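Local coordinates for protein dihydropteridine reductase (Caenorhabditis elegans, PDB 1OOE) that probably reduces quinonoid dihydrobiopterin to tetrahydrobiopterin with NADH or NADPH, as a homodimeric short-chain dehydrogenase/reductase, at residues 103-108 with 148-153; 124-129 with 171-176; 167-172 with 216-221. All coordinates share one frame; numbering follows the deposited sequence.

Contact 1 (103-108 with 148-153); sequences QSVWSS and AAVHHL
The carbonyl oxygen of Ser104 is gripped twice from one turn onward, by the backbone N and the hydroxyl of Ser108, and a methyl of Val150 closes over it from the neighbouring helix. The hydroxyl bond is the shorter, with Ser108 OG 2.7 Å from Ser104 O and nearly in line with the C=O bond. Helices 93-118 and 141-158 run nearly parallel on one side of the Rossmann-type sheet of this short-chain dehydrogenase/reductase, their axes inclined by 25° in these turns and 9.4 Å apart. At position 108 a serine adds little bulk, and its hydroxyl, anti to its own carbonyl carbon (chi1 -66°), folds back onto its helix, so a buried polar group can face hydrocarbon without a partner opposite. Val150 turns both branches to the Ser108 hydroxyl, CG2 lying 3.6 Å from Ser108 OG and CG1 only slightly farther off. CG2 also reaches Ser104 O, at 3.7 Å. One turn on, Leu153 presents CD2 to Ser108 CB.

Ala149 and Leu153 also meet Met145 and Ile141 of the second subunit, so helix 141-158 is pressed between helix 93-118 and its counterpart in the dimer, consistent with the helical bundle by which many members of the family dimerise. At the other end of the contact the short side chain of Ala149 leaves room for a branch of Val105, whose CG2 stands 4.0 Å from Ala149 CB.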
loop_
_atom_site.group_PDB
_atom_site.type_symbol
_atom_site.label_atom_id
_atom_site.label_comp_id
_atom_site.label_asym_id
_atom_site.label_seq_id
_atom_site.Cartn_x
_atom_site.Cartn_y
_atom_site.Cartn_z
ATOM N N GLN A 103 8.486 6.487 3.350
ATOM C CA GLN A 103 8.789 6.410 4.773
ATOM C C GLN A 103 8.364 5.124 5.484
ATOM O O GLN A 103 9.119 4.595 6.300
ATOM C CB GLN A 103 8.190 7.622 5.491
ATOM C CG GLN A 103 8.970 8.908 5.253
ATOM C CD GLN A 103 8.288 10.127 5.842
ATOM O OE1 GLN A 103 7.754 10.080 6.948
ATOM N NE2 GLN A 103 8.316 11.233 5.106
ATOM N N SER A 104 7.170 4.620 5.180
ATOM C CA SER A 104 6.664 3.406 5.823
ATOM C C SER A 104 6.820 2.112 5.023
ATOM O O SER A 104 7.201 1.079 5.577
ATOM C CB SER A 104 5.184 3.575 6.185
ATOM O OG SER A 104 5.018 4.480 7.264
ATOM N N VAL A 105 6.517 2.163 3.731
ATOM C CA VAL A 105 6.599 0.970 2.896
ATOM C C VAL A 105 8.021 0.579 2.497
ATOM O O VAL A 105 8.383 -0.592 2.575
ATOM C CB VAL A 105 5.730 1.125 1.625
ATOM C CG1 VAL A 105 5.846 -0.118 0.752
ATOM C CG2 VAL A 105 4.275 1.343 2.023
ATOM N N TRP A 106 8.827 1.543 2.071
ATOM C CA TRP A 106 10.201 1.229 1.675
ATOM C C TRP A 106 10.975 0.581 2.827
ATOM O O TRP A 106 11.611 -0.461 2.650
ATOM C CB TRP A 106 10.936 2.497 1.231
ATOM C CG TRP A 106 10.554 3.022 -0.134
ATOM C CD1 TRP A 106 9.378 2.820 -0.801
ATOM C CD2 TRP A 106 11.342 3.886 -0.963
ATOM N NE1 TRP A 106 9.385 3.510 -1.994
ATOM C CE2 TRP A 106 10.580 4.172 -2.118
ATOM C CE3 TRP A 106 12.620 4.449 -0.840
ATOM C CZ2 TRP A 106 11.056 5.000 -3.147
ATOM C CZ3 TRP A 106 13.092 5.274 -1.864
ATOM C CH2 TRP A 106 12.307 5.538 -2.999
ATOM N N SER A 107 10.915 1.202 4.000
ATOM C CA SER A 107 11.620 0.700 5.178
ATOM C C SER A 107 11.124 -0.666 5.637
ATOM O O SER A 107 11.925 -1.571 5.891
ATOM C CB SER A 107 11.508 1.710 6.327
ATOM O OG SER A 107 10.151 2.001 6.628
ATOM N N SER A 108 9.808 -0.822 5.740
ATOM C CA SER A 108 9.239 -2.094 6.170
ATOM C C SER A 108 9.664 -3.223 5.250
ATOM O O SER A 108 9.982 -4.312 5.707
ATOM C CB SER A 108 7.709 -2.023 6.195
ATOM O OG SER A 108 7.261 -1.118 7.183
ATOM N N ALA A 148 -1.676 0.683 5.237
ATOM C CA ALA A 148 -2.492 -0.488 4.910
ATOM C C ALA A 148 -1.608 -1.490 4.171
ATOM O O ALA A 148 -1.766 -2.700 4.334
ATOM C CB ALA A 148 -3.690 -0.095 4.035
ATOM N N ALA A 149 -0.680 -0.986 3.362
ATOM C CA ALA A 149 0.223 -1.868 2.630
ATOM C C ALA A 149 1.112 -2.602 3.633
ATOM O O ALA A 149 1.378 -3.793 3.467
ATOM C CB ALA A 149 1.079 -1.072 1.643
ATOM N N VAL A 150 1.561 -1.900 4.673
ATOM C CA VAL A 150 2.408 -2.527 5.691
ATOM C C VAL A 150 1.607 -3.607 6.421
ATOM O O VAL A 150 2.134 -4.671 6.738
ATOM C CB VAL A 150 2.951 -1.488 6.713
ATOM C CG1 VAL A 150 3.695 -2.202 7.851
ATOM C CG2 VAL A 150 3.900 -0.524 6.014
ATOM N N HIS A 151 0.331 -3.339 6.684
ATOM C CA HIS A 151 -0.507 -4.331 7.352
ATOM C C HIS A 151 -0.642 -5.572 6.459
ATOM O O HIS A 151 -0.600 -6.700 6.952
ATOM C CB HIS A 151 -1.896 -3.759 7.657
ATOM C CG HIS A 151 -1.899 -2.698 8.716
ATOM N ND1 HIS A 151 -3.063 -2.136 9.200
ATOM C CD2 HIS A 151 -0.886 -2.095 9.380
ATOM C CE1 HIS A 151 -2.764 -1.232 10.116
ATOM N NE2 HIS A 151 -1.449 -1.187 10.246
ATOM N N HIS A 152 -0.793 -5.375 5.152
ATOM C CA HIS A 152 -0.924 -6.521 4.258
ATOM C C HIS A 152 0.392 -7.294 4.179
ATOM O O HIS A 152 0.398 -8.530 4.172
ATOM C CB HIS A 152 -1.360 -6.096 2.851
ATOM C CG HIS A 152 -1.726 -7.256 1.980
ATOM N ND1 HIS A 152 -0.801 -7.933 1.213
ATOM C CD2 HIS A 152 -2.888 -7.941 1.860
ATOM C CE1 HIS A 152 -1.377 -8.989 0.664
ATOM N NE2 HIS A 152 -2.642 -9.019 1.043
ATOM N N LEU A 153 1.498 -6.555 4.133
ATOM C CA LEU A 153 2.831 -7.150 4.076
ATOM C C LEU A 153 2.992 -8.079 5.270
ATOM O O LEU A 153 3.543 -9.176 5.160
ATOM C CB LEU A 153 3.896 -6.050 4.124
ATOM C CG LEU A 153 5.349 -6.469 4.384
ATOM C CD1 LEU A 153 5.837 -7.395 3.288
ATOM C CD2 LEU A 153 6.223 -5.236 4.453
#

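Contact 2 (124-129 with 171-176); sequences LLQLTG and LTIMPV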
loop_
_atom_site.group_PDB
_atom_site.type_symbol
_atom_site.label_atom_id
_atom_site.label_comp_id
_atom_site.label_asym_id
_atom_site.label_seq_id
_atom_site.Cartn_x
_atom_site.Cartn_y
_atom_site.Cartn_z
ATOM N N LEU A 124 12.646 -12.869 15.700
ATOM C CA LEU A 124 11.517 -11.946 15.613
ATOM C C LEU A 124 11.714 -10.763 14.671
ATOM O O LEU A 124 12.751 -10.107 14.696
ATOM C CB LEU A 124 11.201 -11.390 17.008
ATOM C CG LEU A 124 10.194 -10.237 17.095
ATOM C CD1 LEU A 124 8.810 -10.742 16.741
ATOM C CD2 LEU A 124 10.203 -9.642 18.501
ATOM N N LEU A 125 10.709 -10.511 13.833
ATOM C CA LEU A 125 10.715 -9.349 12.948
ATOM C C LEU A 125 9.539 -8.507 13.438
ATOM O O LEU A 125 8.415 -9.005 13.536
ATOM C CB LEU A 125 10.479 -9.729 11.482
ATOM C CG LEU A 125 10.107 -8.543 10.568
ATOM C CD1 LEU A 125 11.289 -7.584 10.439
ATOM C CD2 LEU A 125 9.689 -9.057 9.194
ATOM N N GLN A 126 9.800 -7.252 13.782
ATOM C CA GLN A 126 8.732 -6.365 14.237
ATOM C C GLN A 126 8.622 -5.182 13.288
ATOM O O GLN A 126 9.627 -4.582 12.904
ATOM C CB GLN A 126 9.008 -5.886 15.667
ATOM C CG GLN A 126 8.112 -4.743 16.141
ATOM C CD GLN A 126 8.748 -3.386 15.912
ATOM O OE1 GLN A 126 9.926 -3.191 16.215
ATOM N NE2 GLN A 126 7.972 -2.435 15.385
ATOM N N LEU A 127 7.392 -4.874 12.895
ATOM C CA LEU A 127 7.124 -3.761 11.992
ATOM C C LEU A 127 6.178 -2.797 12.691
ATOM O O LEU A 127 5.571 -3.129 13.713
ATOM C CB LEU A 127 6.473 -4.257 10.694
ATOM C CG LEU A 127 7.225 -5.312 9.876
ATOM C CD1 LEU A 127 6.382 -5.699 8.673
ATOM C CD2 LEU A 127 8.587 -4.773 9.436
ATOM N N THR A 128 6.042 -1.605 12.131
ATOM C CA THR A 128 5.163 -0.612 12.723
ATOM C C THR A 128 4.018 -0.282 11.780
ATOM O O THR A 128 4.240 0.188 10.667
ATOM C CB THR A 128 5.942 0.666 13.064
ATOM O OG1 THR A 128 7.008 0.344 13.970
ATOM C CG2 THR A 128 5.025 1.687 13.729
ATOM N N GLY A 129 2.795 -0.545 12.231
ATOM C CA GLY A 129 1.624 -0.268 11.419
ATOM C C GLY A 129 0.992 1.044 11.841
ATOM O O GLY A 129 1.698 1.990 12.169
ATOM N N LEU A 171 5.566 -9.482 14.012
ATOM C CA LEU A 171 4.581 -8.797 14.850
ATOM C C LEU A 171 4.567 -7.327 14.444
ATOM O O LEU A 171 5.622 -6.723 14.257
ATOM C CB LEU A 171 4.945 -8.934 16.336
ATOM C CG LEU A 171 4.960 -10.358 16.904
ATOM C CD1 LEU A 171 5.346 -10.315 18.376
ATOM C CD2 LEU A 171 3.590 -11.008 16.721
ATOM N N THR A 172 3.374 -6.754 14.307
ATOM C CA THR A 172 3.244 -5.360 13.886
ATOM C C THR A 172 2.503 -4.548 14.953
ATOM O O THR A 172 1.350 -4.830 15.264
ATOM C CB THR A 172 2.511 -5.297 12.524
ATOM O OG1 THR A 172 3.344 -5.891 11.517
ATOM C CG2 THR A 172 2.207 -3.862 12.124
ATOM N N ILE A 173 3.178 -3.547 15.516
ATOM C CA ILE A 173 2.581 -2.734 16.576
ATOM C C ILE A 173 1.802 -1.517 16.086
ATOM O O ILE A 173 2.146 -0.909 15.075
ATOM C CB ILE A 173 3.653 -2.257 17.588
ATOM C CG1 ILE A 173 4.666 -1.335 16.906
ATOM C CG2 ILE A 173 4.374 -3.463 18.184
ATOM C CD1 ILE A 173 5.689 -0.734 17.862
ATOM N N MET A 174 0.749 -1.169 16.822
ATOM C CA MET A 174 -0.094 -0.023 16.484
ATOM C C MET A 174 -0.451 0.769 17.745
ATOM O O MET A 174 -1.572 0.687 18.253
ATOM C CB MET A 174 -1.380 -0.487 15.783
ATOM C CG MET A 174 -1.153 -1.363 14.547
ATOM S SD MET A 174 -2.670 -1.773 13.647
ATOM C CE MET A 174 -3.595 -2.689 14.918
ATOM N N PRO A 175 0.511 1.533 18.280
ATOM C CA PRO A 175 0.218 2.315 19.484
ATOM C C PRO A 175 -0.640 3.542 19.157
ATOM O O PRO A 175 -0.419 4.213 18.152
ATOM C CB PRO A 175 1.603 2.690 19.996
ATOM C CG PRO A 175 2.402 2.807 18.737
ATOM C CD PRO A 175 1.938 1.623 17.920
ATOM N N VAL A 176 -1.623 3.818 20.006
ATOM C CA VAL A 176 -2.505 4.966 19.808
ATOM C C VAL A 176 -1.783 6.269 20.153
ATOM O O VAL A 176 -1.842 7.240 19.395
ATOM C CB VAL A 176 -3.784 4.824 20.671
ATOM C CG1 VAL A 176 -4.622 6.094 20.592
ATOM C CG2 VAL A 176 -4.595 3.625 20.187
#
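The carboxamide of Gln126 has Ile173 lying over one face of its nitrogen end, with Ile173 CD1 3.8 Å from Gln126 NE2. The same NE2 makes a weak hydrogen bond to Leu127 O, 3.0 Å away, because the glutamine chain bends at its second torsion and turns the amide in toward the backbone of its own strand, at the following residue. Ile173 CG1 stands between the backbone N and the carbonyl carbon (chi1 64°), which leans the end of the side chain toward strand 123-128. On the side of the sheet that carries Gln126 and Ile173, Leu124 and Leu171 run roughly perpendicular to each other, their CD1 methyls 3.9 Å apart, and both touch Trp208 of helix 198-210.

The backbones are laced by four hydrogen bonds: Leu171 N to Leu125 O, Leu127 N to Leu171 O, Ile173 N to Leu127 O, and Gly129 N to Ile173 O, this last 2.9 Å long. Leu127 O is thus shared by Ile173 N and the glutamine amide.

Leu127 and Thr172 occupy the opposite side of the sheet, Thr172 OG1 lying 3.6 Å from Leu127 CB while bonding to Thr154 OG1 of helix 141-158. Thr172 CG2 comes within 3.4 Å of Gly129 N, and a side chain at 129 would strike it, which favours glycine there. With an alanine at Thr172, the hydroxyl of Thr154 would probably lose this partner and a gap would open beside Gly129. Just beyond, Lys147 NZ binds the carbonyls of Thr128 and Gly129. Neighbouring parallel strands, twisted by 31° and joined through helix 141-158, form a beta-alpha-beta crossover of the Rossmann fold.

Contact 3 (167-172 with 216-221); sequences NSAVLT and PSSGAL
Ser218 turns its hydroxyl toward the edge of strand 169-175, where OG accepts a hydrogen bond from Val170 N at 3.1 Å. With OG anti to its own nitrogen (chi1 -178°), the serine takes the part a backbone carbonyl would play in a regular sheet, while its CB rests against Ala169 CB. The hydroxyl also bonds a water, 2.7 Å from Ser218 OG, which donates weakly to Ser168 O. Val170 aims CG1 at the same hydroxyl and at the next peptide, 3.5 Å from Ser218 OG. That peptide supplies the shortest direct bond between the segments, Gly219 N to Val170 O at 2.7 Å, lying in the carbonyl plane.

Residues 217-220 form a type II beta turn leading into strand 221-227, the next parallel strand of the Rossmann-type sheet. Glycine suits position 219, since at its backbone angles a side chain would jam against the preceding carbonyl. Leu171 lies roughly perpendicular to the Pro216 ring, its CD1 3.7 Å from Pro216 CD. After the turn true strand pairing begins: Thr172 N bonds to Ala220 O, and Thr172 and Leu221 run alongside each other on one side of the sheet, with Leu221 CD2 4.0 Å from Thr172 CB.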
loop_
_atom_site.group_PDB
_atom_site.type_symbol
_atom_site.label_atom_id
_atom_site.label_comp_id
_atom_site.label_asym_id
_atom_site.label_seq_id
_atom_site.Cartn_x
_atom_site.Cartn_y
_atom_site.Cartn_z
ATOM N N ASN A 167 10.066 -21.199 12.083
ATOM C CA ASN A 167 9.746 -20.900 13.471
ATOM C C ASN A 167 9.827 -19.426 13.857
ATOM O O ASN A 167 9.669 -19.087 15.029
ATOM C CB ASN A 167 10.657 -21.724 14.387
ATOM C CG ASN A 167 10.506 -23.222 14.165
ATOM O OD1 ASN A 167 11.449 -23.988 14.369
ATOM N ND2 ASN A 167 9.316 -23.643 13.757
ATOM N N SER A 168 10.072 -18.550 12.888
ATOM C CA SER A 168 10.149 -17.121 13.191
ATOM C C SER A 168 8.754 -16.512 13.224
ATOM O O SER A 168 7.783 -17.126 12.780
ATOM C CB SER A 168 11.001 -16.389 12.149
ATOM O OG SER A 168 10.406 -16.443 10.864
ATOM N N ALA A 169 8.658 -15.298 13.752
ATOM C CA ALA A 169 7.371 -14.618 13.829
ATOM C C ALA A 169 7.516 -13.166 13.418
ATOM O O ALA A 169 8.586 -12.575 13.566
ATOM C CB ALA A 169 6.819 -14.693 15.252
ATOM N N VAL A 170 6.438 -12.608 12.877
ATOM C CA VAL A 170 6.405 -11.200 12.507
ATOM C C VAL A 170 5.276 -10.595 13.344
ATOM O O VAL A 170 4.179 -11.161 13.421
ATOM C CB VAL A 170 6.131 -10.991 10.988
ATOM C CG1 VAL A 170 4.832 -11.663 10.581
ATOM C CG2 VAL A 170 6.086 -9.507 10.672
ATOM N N LEU A 171 5.566 -9.482 14.012
ATOM C CA LEU A 171 4.581 -8.797 14.850
ATOM C C LEU A 171 4.567 -7.327 14.444
ATOM O O LEU A 171 5.622 -6.723 14.257
ATOM C CB LEU A 171 4.945 -8.934 16.336
ATOM C CG LEU A 171 4.960 -10.358 16.904
ATOM C CD1 LEU A 171 5.346 -10.315 18.376
ATOM C CD2 LEU A 171 3.590 -11.008 16.721
ATOM N N THR A 172 3.374 -6.754 14.307
ATOM C CA THR A 172 3.244 -5.360 13.886
ATOM C C THR A 172 2.503 -4.548 14.953
ATOM O O THR A 172 1.350 -4.830 15.264
ATOM C CB THR A 172 2.511 -5.297 12.524
ATOM O OG1 THR A 172 3.344 -5.891 11.517
ATOM C CG2 THR A 172 2.207 -3.862 12.124
ATOM N N PRO A 216 2.489 -13.223 20.588
ATOM C CA PRO A 216 1.115 -13.322 20.092
ATOM C C PRO A 216 1.287 -14.105 18.780
ATOM O O PRO A 216 2.419 -14.376 18.380
ATOM C CB PRO A 216 0.732 -11.868 19.827
ATOM C CG PRO A 216 1.557 -11.109 20.823
ATOM C CD PRO A 216 2.887 -11.813 20.752
ATOM N N SER A 217 0.195 -14.452 18.109
ATOM C CA SER A 217 0.292 -15.196 16.849
ATOM C C SER A 217 1.068 -14.403 15.795
ATOM O O SER A 217 0.913 -13.192 15.695
ATOM C CB SER A 217 -1.107 -15.508 16.304
ATOM O OG SER A 217 -1.870 -16.267 17.227
ATOM N N SER A 218 1.902 -15.085 15.012
ATOM C CA SER A 218 2.668 -14.412 13.965
ATOM C C SER A 218 1.679 -13.776 12.998
ATOM O O SER A 218 0.693 -14.406 12.610
ATOM C CB SER A 218 3.553 -15.406 13.210
ATOM O OG SER A 218 4.327 -14.748 12.219
ATOM N N GLY A 219 1.946 -12.527 12.627
ATOM C CA GLY A 219 1.072 -11.802 11.718
ATOM C C GLY A 219 0.105 -10.879 12.441
ATOM O O GLY A 219 -0.652 -10.130 11.814
ATOM N N ALA A 220 0.137 -10.914 13.765
ATOM C CA ALA A 220 -0.766 -10.093 14.564
ATOM C C ALA A 220 -0.563 -8.588 14.402
ATOM O O ALA A 220 0.563 -8.110 14.295
ATOM C CB ALA A 220 -0.632 -10.468 16.039
ATOM N N LEU A 221 -1.678 -7.860 14.385
ATOM C CA LEU A 221 -1.679 -6.402 14.304
ATOM C C LEU A 221 -2.058 -6.054 15.744
ATOM O O LEU A 221 -3.202 -6.246 16.157
ATOM C CB LEU A 221 -2.746 -5.918 13.313
ATOM C CG LEU A 221 -2.605 -6.440 11.875
ATOM C CD1 LEU A 221 -3.746 -5.904 11.026
ATOM C CD2 LEU A 221 -1.266 -6.012 11.284
HETATM O O HOH W 1 5.045 -16.912 10.730
#

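In the fold
Contacts 1 and 2 are buried, whereas contact 3 is only partly so and lies farther from the centre of the chain. Strand 169-175 serves contacts 2 and 3, bonding to strand 123-128 along one edge and to the turn before strand 221-227 along the other, with Leu171 and Thr172 common to both. Contact 1 lies in the helical layer that covers one side of this sheet: helix 141-158 links the two strands of contact 2, and its Val150 and His151 pack on Thr128, Gly129 and Met174. The chemistry follows position: methyl packing between helices, a regular backbone ladder in the sheet, and, toward the surface, a ladder in which a water-bound serine hydroxyl stands in for a carbonyl.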